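Local coordinates for transcription regulator AsnC/Lrp ligand binding domain-containing protein (Sulfolobus tokodaii, PDB 2ZBC) that binds isoleucine at the interfaces between its subunits and probably serves as a stand-alone ligand-sensing (RAM) module of the Lrp/AsnC family of transcription regulators, at residues A[72-76]-A[77-81]. Sequence-based numbering, arbitrary orientation.
Sequences MIIVE and GKSLV
Val75 to Lys78 form a type II beta turn, closed by one backbone hydrogen bond from Lys78 N to Val75 O (2.9 Å, 153° at the hydrogen). The donor sits above the carbonyl plane of Val75. Glu76 and Gly77 fill the two corners. Gly77 takes the third position with a positive phi of 94°, the usual place for glycine in a type II turn. The Val75 and Lys78 side chains run alongside each other. Val75 CG1 meets Lys78 CG at 4.0 Å, and Val75 CB and Lys78 CB are also 4.0 Å apart. The lysine chain then bends at chi2 and chi4 and carries NZ off from strand 66-75. Ile74 and Ser79 make the next contact, one step further out on each arm. Ile74 CG2 presses on Ser79 CB at 3.4 Å, tighter than usual for two carbons. Ser79 OG lies anti to its own backbone N (chi1 174°), and Ile74 CG2 also reaches it at 3.6 Å. The extended Glu76 side chain leads away from the turn. On the strand side, Ile74 also packs on Ser3 and Ile5 of strand 3-10. In a second subunit, Tyr35 packs on Val75 and Asp16 on Lys78. The turn changes the chain's direction between strand 66-75, outermost in this chain's own sheet, and the short strand 79-81. Antiparallel pairing of Ile74 and Ser79 to Val81 with a strand of the second subunit extends the sheet across the interface. The side chain of Val75 is about 5 Å from a bound isoleucine, which places this corner beside a ligand site of the alpha/beta RAM fold.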
loop_
_atom_site.group_PDB
_atom_site.type_symbol
_atom_site.label_atom_id
_atom_site.label_comp_id
_atom_site.label_asym_id
_atom_site.label_seq_id
_atom_site.Cartn_x
_atom_site.Cartn_y
_atom_site.Cartn_z
HETATM N N MSE A 72 10.652 -1.613 11.947
HETATM C CA MSE A 72 11.047 -0.273 11.770
HETATM C C MSE A 72 12.244 -0.096 12.736
HETATM O O MSE A 72 12.058 -0.058 13.942
HETATM C CB MSE A 72 9.883 0.633 12.180
HETATM C CG MSE A 72 8.658 0.446 11.175
HETATM SE SE MSE A 72 7.303 1.781 11.635
HETATM C CE MSE A 72 6.669 0.941 13.201
ATOM N N ILE A 73 13.428 -0.039 12.184
ATOM C CA ILE A 73 14.628 0.228 12.970
ATOM C C ILE A 73 14.537 1.643 13.469
ATOM O O ILE A 73 14.238 2.560 12.715
ATOM C CB ILE A 73 15.935 0.017 12.103
ATOM C CG1 ILE A 73 15.981 -1.402 11.519
ATOM C CG2 ILE A 73 17.155 0.321 12.973
ATOM C CD1 ILE A 73 16.086 -2.421 12.554
ATOM N N ILE A 74 14.758 1.837 14.777
ATOM C CA ILE A 74 14.742 3.118 15.422
ATOM C C ILE A 74 16.097 3.810 15.254
ATOM O O ILE A 74 17.158 3.172 15.373
ATOM C CB ILE A 74 14.407 2.949 16.934
ATOM C CG1 ILE A 74 12.909 2.678 17.089
ATOM C CG2 ILE A 74 14.668 4.204 17.771
ATOM C CD1 ILE A 74 12.576 2.047 18.427
ATOM N N VAL A 75 16.041 5.104 14.980
ATOM C CA VAL A 75 17.249 5.922 14.763
ATOM C C VAL A 75 17.880 6.288 16.137
ATOM O O VAL A 75 17.222 6.914 17.008
ATOM C CB VAL A 75 16.973 7.272 14.005
ATOM C CG1 VAL A 75 18.265 8.116 13.961
ATOM C CG2 VAL A 75 16.514 6.977 12.529
ATOM N N GLU A 76 19.050 5.767 16.367
ATOM C CA GLU A 76 19.876 6.151 17.545
ATOM C C GLU A 76 19.987 7.657 17.661
ATOM O O GLU A 76 20.356 8.338 16.724
ATOM C CB GLU A 76 21.263 5.490 17.456
ATOM C CG GLU A 76 21.258 4.015 17.893
ATOM C CD GLU A 76 22.645 3.349 17.832
ATOM O OE1 GLU A 76 23.480 3.840 17.140
ATOM O OE2 GLU A 76 22.858 2.355 18.529
ATOM N N GLY A 77 19.606 8.186 18.791
ATOM C CA GLY A 77 19.663 9.620 19.006
ATOM C C GLY A 77 18.327 10.314 18.684
ATOM O O GLY A 77 18.175 11.531 18.867
ATOM N N LYS A 78 17.360 9.558 18.167
ATOM C CA LYS A 78 16.033 10.104 17.888
ATOM C C LYS A 78 14.973 9.147 18.474
ATOM O O LYS A 78 14.083 8.689 17.776
ATOM C CB LYS A 78 15.871 10.263 16.383
ATOM C CG LYS A 78 16.740 11.334 15.741
ATOM C CD LYS A 78 16.410 12.765 16.230
ATOM C CE LYS A 78 17.207 13.806 15.490
ATOM N NZ LYS A 78 18.483 14.011 16.192
ATOM N N SER A 79 15.067 8.892 19.774
ATOM C CA SER A 79 14.255 7.904 20.431
ATOM C C SER A 79 14.072 8.275 21.886
ATOM O O SER A 79 15.082 8.416 22.635
ATOM C CB SER A 79 14.872 6.533 20.286
ATOM O OG SER A 79 14.176 5.622 21.022
ATOM N N LEU A 80 12.802 8.425 22.307
ATOM C CA LEU A 80 12.511 8.867 23.670
ATOM C C LEU A 80 11.381 8.041 24.219
ATOM O O LEU A 80 10.373 7.848 23.536
ATOM C CB LEU A 80 12.158 10.377 23.688
ATOM C CG LEU A 80 11.610 10.897 25.010
ATOM C CD1 LEU A 80 12.667 10.639 26.087
ATOM C CD2 LEU A 80 11.216 12.375 24.961
ATOM N N VAL A 81 11.570 7.454 25.405
ATOM C CA VAL A 81 10.510 6.783 26.148
ATOM C C VAL A 81 10.477 7.520 27.491
ATOM O O VAL A 81 11.470 7.442 28.222
ATOM C CB VAL A 81 10.804 5.242 26.319
ATOM C CG1 VAL A 81 9.750 4.522 27.182
ATOM C CG2 VAL A 81 10.888 4.530 24.977
#